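Local atomic coordinates of endo-1,4-beta-xylanase C (Paenibacillus barcinonensis, PDB entry 4XUN), a protein that hydrolyses internal beta-1,4-xylosidic linkages in xylan, the chain modelled here being a carbohydrate-binding module of family 22 rather than the catalytic domain. Residues A[53-58]-A[160-165]; A[77-82]-A[168-173]. All blocks are in the same frame, centred on the assembly; numbering follows the deposited sequence.

Contact 1 of 2, residues A[53-58]-A[160-165]; sequences SSRSET and DTIPFY
Arg55 sets one face of its guanidinium against the rim of the Phe164 ring, with NE 3.6 Å from CE2. The two planes stand 71° apart, and CZ lies near the plane of the ring, at its edge. A bend at chi3 (67°), after an extended chi2, turns the head across the ring and carries NH1 to the backbone of 160-165. There NH1 donates twice: to Ile162 O at 2.8 Å, the straighter of the two bonds, and to Asp160 O at 3.1 Å, where the carbonyl oxygen sits 31° out of the guanidinium plane. The rest of the head is held too, NE by the carbonyl of His60 and NH2 by the hydroxyl of Thr148, so several bonds fix its rotation. A leucine here would remove the guanidinium, and would probably leave Ile162 O and Asp160 O without the NH1 that ties them to 53-58. Closer to the main chain, water 1 accepts from Arg55 N and donates a hydrogen bond to Thr161 O, the water oxygen lying 2.9 Å from Thr161 O. Thr161 packs against the facing backbone, its CB 3.4 Å from Arg55 O while CG2 lies near the Ser56 carbonyl carbon. Apolar touches finish the two ends: Ser53 CB rests 3.9 Å from Pro163 CB, and Thr58 CG2 runs alongside Asp160 CB, both side chains pointing the same way. The Asp160 carboxylate itself is taken by the backbone N of Thr157. Here a buried arginine pins the loop after strand 48-53 to the loop leading into strand 164-173, at one end of the beta-sandwich (jelly-roll) fold of the carbohydrate-binding modules.

Contact 2 of 2, residues A[77-82]-A[168-173]; sequences HISFWA and DVQITA
Asp168 lays its CB against CD1 of Trp81, 3.7 Å away, with the carboxylate turned 86° from the indole plane. The ring of His44 stacks on Trp81, and His44 also touches Asp168. The main-chain oxygen of Asp168 accepts from water 3 at 2.6 Å, and the same water reaches Ser79 OG, so this water links the Asp168 carbonyl to the Ser79 hydroxyl across the strands. Asp168 is in a left-handed backbone conformation, and together with Val169 it faces Ala18 of strand 16-18 on the far side: a G1 beta bulge. Val169 has CG1 anti to its backbone N (chi1 -179°), which puts CG2 beside that N and 3.8 Å from Phe80 CB. Beyond the bulge the antiparallel pairing of the sandwich sheet continues, strand 164-173 running between strands 16-18 and 75-83. Gln170 forms a hydrogen-bonded pair with Ser79: its N gives to Ser79 O at 2.8 Å, and its O accepts from Ser79 N at 2.9 Å. Ile171, in a non-hydrogen-bonded pair with Ile78, turns to the opposite face of the sheet from Gln170. The two isoleucines lie side by side, CG1 of Ile171 3.9 Å from CG1 of Ile78, in a buried layer reached by Met144 and Phe16. Thr172 closes a second hydrogen-bonded pair, with His77, through a bond each way between their backbones. Its OG1 comes 3.5 Å from His77 CB, on the face that also carries Ser79 and Gln170; the imidazole nitrogens of His77 go instead to the acidic side chains of Glu127 and Asp129.

In the fold
Strand 164-173 joins the two contacts: contact 1 grips the loop before it, contact 2 pairs its later half with strand 75-83. Their centres are 21 Å apart, on opposite sides of the centre of the chain, yet they meet where Tyr165 O packs 3.6 Å from Ala82 CB. Their segments alternate along the sequence, so the closing strand ties together two earlier parts of the chain. They lie at different distances from the bound calcium ion: the side chain of Asp168 in contact 2 is about 4 Å from it, whereas that of Phe164 in contact 1 is about 14 Å away.

Contact 1 of 2, residues A[53-58]-A[160-165]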
ATOM      1  N   SER A  53       0.373  -2.526  12.016  1.00 10.71           N
ATOM      2  CA  SER A  53       0.045  -1.956  13.300  1.00 11.79           C
ATOM      3  C   SER A  53       1.238  -1.207  13.897  1.00 11.61           C
ATOM      4  O   SER A  53       2.259  -1.096  13.260  1.00 12.20           O
ATOM      5  CB  SER A  53      -0.393  -3.075  14.223  1.00 12.38           C
ATOM      6  OG  SER A  53       0.628  -3.995  14.422  1.00 13.56           O
ATOM      7  N   SER A  54       1.089  -0.724  15.142  1.00 12.81           N
ATOM      8  CA  SER A  54       2.135   0.123  15.722  1.00 13.28           C
ATOM      9  C   SER A  54       2.510   1.284  14.793  1.00 12.25           C
ATOM     10  O   SER A  54       3.674   1.702  14.738  1.00 11.08           O
ATOM     11  CB  SER A  54       3.390  -0.672  16.067  1.00 14.37           C
ATOM     12  OG  SER A  54       3.163  -1.509  17.196  1.00 19.13           O
ATOM     13  N   ARG A  55       1.527   1.835  14.073  1.00 13.41           N
ATOM     14  CA  ARG A  55       1.727   3.041  13.265  1.00 13.92           C
ATOM     15  C   ARG A  55       1.792   4.281  14.164  1.00 16.33           C
ATOM     16  O   ARG A  55       1.003   4.436  15.079  1.00 18.09           O
ATOM     17  CB  ARG A  55       0.589   3.189  12.251  1.00 13.56           C
ATOM     18  CG  ARG A  55       0.467   2.021  11.292  1.00 13.68           C
ATOM     19  CD  ARG A  55      -0.787   2.126  10.434  1.00 14.07           C
ATOM     20  NE  ARG A  55      -0.705   3.267   9.507  1.00 13.51           N
ATOM     21  CZ  ARG A  55      -1.584   4.266   9.401  1.00 14.29           C
ATOM     22  NH1 ARG A  55      -2.701   4.306  10.129  1.00 14.16           N
ATOM     23  NH2 ARG A  55      -1.356   5.219   8.522  1.00 15.01           N
ATOM     24  N   SER A  56       2.768   5.161  13.928  1.00 17.62           N
ATOM     25  CA  SER A  56       2.839   6.416  14.662  1.00 17.82           C
ATOM     26  C   SER A  56       2.925   7.658  13.760  1.00 17.85           C
ATOM     27  O   SER A  56       3.051   8.790  14.252  1.00 17.33           O
ATOM     28  CB  SER A  56       3.975   6.329  15.687  1.00 19.19           C
ATOM     29  OG  SER A  56       5.212   6.064  15.101  1.00 19.48           O
ATOM     30  N   GLU A  57       2.873   7.443  12.441  1.00 17.54           N
ATOM     31  CA  GLU A  57       2.776   8.501  11.452  1.00 18.49           C
ATOM     32  C   GLU A  57       1.710   8.089  10.431  1.00 16.82           C
ATOM     33  O   GLU A  57       1.467   6.889  10.243  1.00 16.19           O
ATOM     34  CB  GLU A  57       4.121   8.694  10.748  1.00 20.54           C
ATOM     35  CG  GLU A  57       5.320   8.966  11.653  1.00 22.62           C
ATOM     36  CD  GLU A  57       5.276  10.296  12.380  1.00 24.21           C
ATOM     37  OE1 GLU A  57       4.518  11.210  11.975  1.00 26.93           O
ATOM     38  OE2 GLU A  57       6.057  10.457  13.346  1.00 27.78           O
ATOM     39  N   THR A  58       1.123   9.070   9.740  1.00 15.63           N
ATOM     40  CA  THR A  58       0.077   8.788   8.729  1.00 15.34           C
ATOM     41  C   THR A  58       0.667   8.020   7.547  1.00 13.84           C
ATOM     42  O   THR A  58      -0.020   7.203   6.933  1.00 15.15           O
ATOM     43  CB  THR A  58      -0.601  10.070   8.168  1.00 16.03           C
ATOM     44  OG1 THR A  58       0.384  10.944   7.591  1.00 15.65           O
ATOM     45  CG2 THR A  58      -1.353  10.798   9.253  1.00 17.28           C
ATOM     46  N   ASP A 160      -5.797   8.783  13.069  1.00 22.21           N
ATOM     47  CA  ASP A 160      -4.930   8.790  11.907  1.00 22.72           C
ATOM     48  C   ASP A 160      -3.994   7.573  11.874  1.00 21.07           C
ATOM     49  O   ASP A 160      -3.514   7.178  10.794  1.00 20.90           O
ATOM     50  CB  ASP A 160      -4.070  10.052  11.881  1.00 24.07           C
ATOM     51  CG  ASP A 160      -4.887  11.327  11.754  1.00 26.35           C
ATOM     52  OD1 ASP A 160      -5.694  11.445  10.816  1.00 25.31           O
ATOM     53  OD2 ASP A 160      -4.686  12.244  12.583  1.00 29.08           O
ATOM     54  N   THR A 161      -3.712   6.983  13.036  1.00 18.91           N
ATOM     55  CA  THR A 161      -2.711   5.936  13.117  1.00 17.48           C
ATOM     56  C   THR A 161      -3.303   4.553  13.459  1.00 17.65           C
ATOM     57  O   THR A 161      -2.609   3.681  13.949  1.00 17.93           O
ATOM     58  CB  THR A 161      -1.606   6.353  14.094  1.00 17.45           C
ATOM     59  OG1 THR A 161      -2.196   6.613  15.370  1.00 17.18           O
ATOM     60  CG2 THR A 161      -0.919   7.607  13.581  1.00 17.51           C
ATOM     61  N   ILE A 162      -4.578   4.349  13.141  1.00 17.40           N
ATOM     62  CA  ILE A 162      -5.223   3.056  13.305  1.00 19.41           C
ATOM     63  C   ILE A 162      -4.489   1.951  12.569  1.00 16.88           C
ATOM     64  O   ILE A 162      -3.967   2.193  11.473  1.00 15.22           O
ATOM     65  CB  ILE A 162      -6.658   3.046  12.708  1.00 22.28           C
ATOM     66  CG1 ILE A 162      -6.678   3.661  11.291  1.00 25.48           C
ATOM     67  CG2 ILE A 162      -7.567   3.749  13.690  1.00 23.24           C
ATOM     68  CD1 ILE A 162      -7.639   3.018  10.314  1.00 26.23           C
ATOM     69  N   PRO A 163      -4.455   0.742  13.151  1.00 14.76           N
ATOM     70  CA  PRO A 163      -4.015  -0.392  12.354  1.00 13.44           C
ATOM     71  C   PRO A 163      -4.993  -0.741  11.245  1.00 12.15           C
ATOM     72  O   PRO A 163      -6.170  -0.415  11.313  1.00 10.39           O
ATOM     73  CB  PRO A 163      -3.926  -1.541  13.353  1.00 14.31           C
ATOM     74  CG  PRO A 163      -4.743  -1.132  14.512  1.00 15.71           C
ATOM     75  CD  PRO A 163      -4.887   0.341  14.513  1.00 15.35           C
ATOM     76  N   PHE A 164      -4.479  -1.312  10.178  1.00 10.95           N
ATOM     77  CA  PHE A 164      -5.360  -1.722   9.065  1.00 10.48           C
ATOM     78  C   PHE A 164      -4.777  -2.906   8.291  1.00 10.07           C
ATOM     79  O   PHE A 164      -3.585  -3.214   8.405  1.00  9.60           O
ATOM     80  CB  PHE A 164      -5.717  -0.542   8.163  1.00 10.07           C
ATOM     81  CG  PHE A 164      -4.565   0.024   7.363  1.00 10.23           C
ATOM     82  CD1 PHE A 164      -4.184  -0.548   6.147  1.00 10.72           C
ATOM     83  CD2 PHE A 164      -3.861   1.116   7.827  1.00 10.59           C
ATOM     84  CE1 PHE A 164      -3.140  -0.014   5.401  1.00 10.40           C
ATOM     85  CE2 PHE A 164      -2.796   1.640   7.101  1.00 10.95           C
ATOM     86  CZ  PHE A 164      -2.433   1.079   5.888  1.00 10.57           C
ATOM     87  N   TYR A 165      -5.645  -3.569   7.525  1.00  9.89           N
ATOM     88  CA  TYR A 165      -5.317  -4.761   6.761  1.00 10.34           C
ATOM     89  C   TYR A 165      -5.367  -4.431   5.284  1.00  9.63           C
ATOM     90  O   TYR A 165      -6.211  -3.617   4.859  1.00  9.36           O
ATOM     91  CB  TYR A 165      -6.331  -5.892   7.007  1.00 10.73           C
ATOM     92  CG  TYR A 165      -6.523  -6.227   8.466  1.00 11.57           C
ATOM     93  CD1 TYR A 165      -7.392  -5.491   9.244  1.00 12.46           C
ATOM     94  CD2 TYR A 165      -5.805  -7.239   9.066  1.00 12.08           C
ATOM     95  CE1 TYR A 165      -7.545  -5.762  10.607  1.00 13.47           C
ATOM     96  CE2 TYR A 165      -5.971  -7.513  10.420  1.00 13.14           C
ATOM     97  CZ  TYR A 165      -6.845  -6.761  11.174  1.00 13.86           C
ATOM     98  OH  TYR A 165      -7.031  -7.069  12.515  1.00 13.46           O
TER
HETATM   99  O   HOH W   1      -1.267   1.140  14.353  1.00 17.80           O

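Contact 2 of 2, residues A[77-82]-A[168-173]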
ATOM      1  N   HIS A  77      -2.804  -1.511 -14.314  1.00 10.86           N
ATOM      2  CA  HIS A  77      -3.907  -1.276 -13.380  1.00 11.77           C
ATOM      3  C   HIS A  77      -3.558  -1.889 -12.030  1.00 10.90           C
ATOM      4  O   HIS A  77      -3.277  -3.096 -11.934  1.00 13.38           O
ATOM      5  CB  HIS A  77      -5.212  -1.866 -13.912  1.00 11.71           C
ATOM      6  CG  HIS A  77      -6.408  -1.457 -13.107  1.00 13.09           C
ATOM      7  ND1 HIS A  77      -6.959  -0.203 -13.206  1.00 13.12           N
ATOM      8  CD2 HIS A  77      -7.158  -2.130 -12.211  1.00 13.78           C
ATOM      9  CE1 HIS A  77      -7.982  -0.104 -12.366  1.00 13.69           C
ATOM     10  NE2 HIS A  77      -8.125  -1.258 -11.751  1.00 13.91           N
ATOM     11  N   ILE A  78      -3.544  -1.057 -10.994  1.00 11.22           N
ATOM     12  CA  ILE A  78      -3.233  -1.552  -9.649  1.00 11.81           C
ATOM     13  C   ILE A  78      -4.478  -1.518  -8.796  1.00 11.15           C
ATOM     14  O   ILE A  78      -5.219  -0.548  -8.817  1.00 10.82           O
ATOM     15  CB  ILE A  78      -2.183  -0.685  -8.942  1.00 13.42           C
ATOM     16  CG1 ILE A  78      -0.910  -0.670  -9.715  1.00 15.99           C
ATOM     17  CG2 ILE A  78      -1.881  -1.264  -7.549  1.00 14.96           C
ATOM     18  CD1 ILE A  78       0.214  -0.058  -8.894  1.00 16.73           C
ATOM     19  N   SER A  79      -4.707  -2.600  -8.059  1.00 10.75           N
ATOM     20  CA  SER A  79      -5.841  -2.669  -7.131  1.00 11.69           C
ATOM     21  C   SER A  79      -5.451  -3.404  -5.884  1.00 11.42           C
ATOM     22  O   SER A  79      -4.527  -4.217  -5.876  1.00 10.68           O
ATOM     23  CB  SER A  79      -7.032  -3.377  -7.728  1.00 11.70           C
ATOM     24  OG  SER A  79      -6.736  -4.694  -8.179  1.00 11.47           O
ATOM     25  N   PHE A  80      -6.105  -3.039  -4.783  1.00 11.05           N
ATOM     26  CA  PHE A  80      -5.986  -3.804  -3.544  1.00 10.40           C
ATOM     27  C   PHE A  80      -7.243  -3.586  -2.711  1.00 10.27           C
ATOM     28  O   PHE A  80      -8.010  -2.637  -2.938  1.00 10.74           O
ATOM     29  CB  PHE A  80      -4.715  -3.499  -2.723  1.00 10.71           C
ATOM     30  CG  PHE A  80      -4.632  -2.099  -2.151  1.00 11.08           C
ATOM     31  CD1 PHE A  80      -4.184  -1.040  -2.942  1.00 11.10           C
ATOM     32  CD2 PHE A  80      -4.972  -1.845  -0.837  1.00 10.31           C
ATOM     33  CE1 PHE A  80      -4.087   0.234  -2.420  1.00 12.33           C
ATOM     34  CE2 PHE A  80      -4.827  -0.569  -0.281  1.00 10.99           C
ATOM     35  CZ  PHE A  80      -4.422   0.490  -1.083  1.00 11.75           C
ATOM     36  N   TRP A  81      -7.455  -4.502  -1.779  1.00  9.92           N
ATOM     37  CA  TRP A  81      -8.569  -4.412  -0.833  1.00 10.60           C
ATOM     38  C   TRP A  81      -8.014  -4.005   0.532  1.00 10.67           C
ATOM     39  O   TRP A  81      -6.948  -4.475   0.937  1.00 10.61           O
ATOM     40  CB  TRP A  81      -9.305  -5.724  -0.776  1.00 10.58           C
ATOM     41  CG  TRP A  81     -10.075  -6.020  -2.030  1.00 11.81           C
ATOM     42  CD1 TRP A  81      -9.569  -6.477  -3.209  1.00 12.98           C
ATOM     43  CD2 TRP A  81     -11.480  -5.808  -2.238  1.00 13.04           C
ATOM     44  NE1 TRP A  81     -10.592  -6.605  -4.130  1.00 13.68           N
ATOM     45  CE2 TRP A  81     -11.771  -6.205  -3.560  1.00 13.32           C
ATOM     46  CE3 TRP A  81     -12.531  -5.370  -1.413  1.00 13.92           C
ATOM     47  CZ2 TRP A  81     -13.068  -6.152  -4.087  1.00 13.88           C
ATOM     48  CZ3 TRP A  81     -13.845  -5.341  -1.938  1.00 14.56           C
ATOM     49  CH2 TRP A  81     -14.081  -5.716  -3.283  1.00 13.90           C
ATOM     50  N   ALA A  82      -8.738  -3.140   1.243  1.00 11.30           N
ATOM     51  CA  ALA A  82      -8.327  -2.710   2.601  1.00 10.96           C
ATOM     52  C   ALA A  82      -9.497  -2.757   3.555  1.00 11.13           C
ATOM     53  O   ALA A  82     -10.660  -2.751   3.126  1.00 10.16           O
ATOM     54  CB  ALA A  82      -7.750  -1.313   2.568  1.00 11.47           C
ATOM     55  N   ASP A 168      -5.366  -9.080  -1.381  1.00 11.13           N
ATOM     56  CA  ASP A 168      -5.689  -9.207  -2.817  1.00 12.67           C
ATOM     57  C   ASP A 168      -5.105  -8.038  -3.587  1.00 11.51           C
ATOM     58  O   ASP A 168      -5.808  -7.370  -4.358  1.00 12.39           O
ATOM     59  CB  ASP A 168      -7.209  -9.324  -3.004  1.00 13.26           C
ATOM     60  CG  ASP A 168      -7.742 -10.703  -2.636  1.00 14.87           C
ATOM     61  OD1 ASP A 168      -6.923 -11.640  -2.523  1.00 13.73           O
ATOM     62  OD2 ASP A 168      -8.982 -10.812  -2.427  1.00 19.10           O
ATOM     63  N   VAL A 169      -3.804  -7.836  -3.408  1.00 11.65           N
ATOM     64  CA  VAL A 169      -3.081  -6.791  -4.105  1.00 11.58           C
ATOM     65  C   VAL A 169      -2.785  -7.346  -5.492  1.00 12.18           C
ATOM     66  O   VAL A 169      -2.274  -8.480  -5.627  1.00 14.84           O
ATOM     67  CB  VAL A 169      -1.770  -6.433  -3.399  1.00 11.06           C
ATOM     68  CG1 VAL A 169      -1.052  -5.324  -4.152  1.00 12.07           C
ATOM     69  CG2 VAL A 169      -2.022  -6.034  -1.962  1.00 11.44           C
ATOM     70  N   GLN A 170      -3.141  -6.606  -6.522  1.00 12.34           N
ATOM     71  CA  GLN A 170      -3.007  -7.109  -7.885  1.00 13.41           C
ATOM     72  C   GLN A 170      -2.611  -6.011  -8.846  1.00 12.85           C
ATOM     73  O   GLN A 170      -3.101  -4.858  -8.741  1.00 11.93           O
ATOM     74  CB  GLN A 170      -4.352  -7.737  -8.308  1.00 15.39           C
ATOM     75  CG  GLN A 170      -4.465  -8.158  -9.756  1.00 18.97           C
ATOM     76  CD  GLN A 170      -5.793  -8.855 -10.051  1.00 21.99           C
ATOM     77  OE1 GLN A 170      -5.994  -9.993  -9.648  1.00 26.58           O
ATOM     78  NE2 GLN A 170      -6.719  -8.149 -10.699  1.00 25.03           N
ATOM     79  N   ILE A 171      -1.706  -6.329  -9.774  1.00 11.10           N
ATOM     80  CA  ILE A 171      -1.373  -5.436 -10.861  1.00 11.33           C
ATOM     81  C   ILE A 171      -1.639  -6.192 -12.172  1.00 12.34           C
ATOM     82  O   ILE A 171      -1.201  -7.330 -12.318  1.00 13.23           O
ATOM     83  CB  ILE A 171       0.089  -4.947 -10.835  1.00 11.03           C
ATOM     84  CG1 ILE A 171       0.407  -4.321  -9.474  1.00 11.40           C
ATOM     85  CG2 ILE A 171       0.311  -3.964 -11.984  1.00 10.91           C
ATOM     86  CD1 ILE A 171       1.821  -3.826  -9.276  1.00 12.32           C
ATOM     87  N   THR A 172      -2.397  -5.577 -13.078  1.00 13.45           N
ATOM     88  CA  THR A 172      -2.775  -6.213 -14.352  1.00 14.64           C
ATOM     89  C   THR A 172      -2.395  -5.326 -15.526  1.00 14.69           C
ATOM     90  O   THR A 172      -2.329  -4.111 -15.410  1.00 13.15           O
ATOM     91  CB  THR A 172      -4.282  -6.530 -14.395  1.00 16.88           C
ATOM     92  OG1 THR A 172      -5.058  -5.348 -14.192  1.00 18.78           O
ATOM     93  CG2 THR A 172      -4.613  -7.525 -13.315  1.00 17.22           C
ATOM     94  N   ALA A 173      -2.090  -5.964 -16.655  1.00 16.09           N
ATOM     95  CA  ALA A 173      -1.800  -5.239 -17.893  1.00 18.07           C
ATOM     96  C   ALA A 173      -3.064  -4.533 -18.397  1.00 19.83           C
ATOM     97  O   ALA A 173      -4.172  -4.964 -18.105  1.00 19.56           O
ATOM     98  CB  ALA A 173      -1.259  -6.216 -18.948  1.00 18.70           C
TER
HETATM   99  O   HOH W   2      -5.396  -4.907 -10.784  1.00 16.51           O
HETATM  100  O   HOH W   3      -7.385  -6.485  -6.223  1.00 14.27           O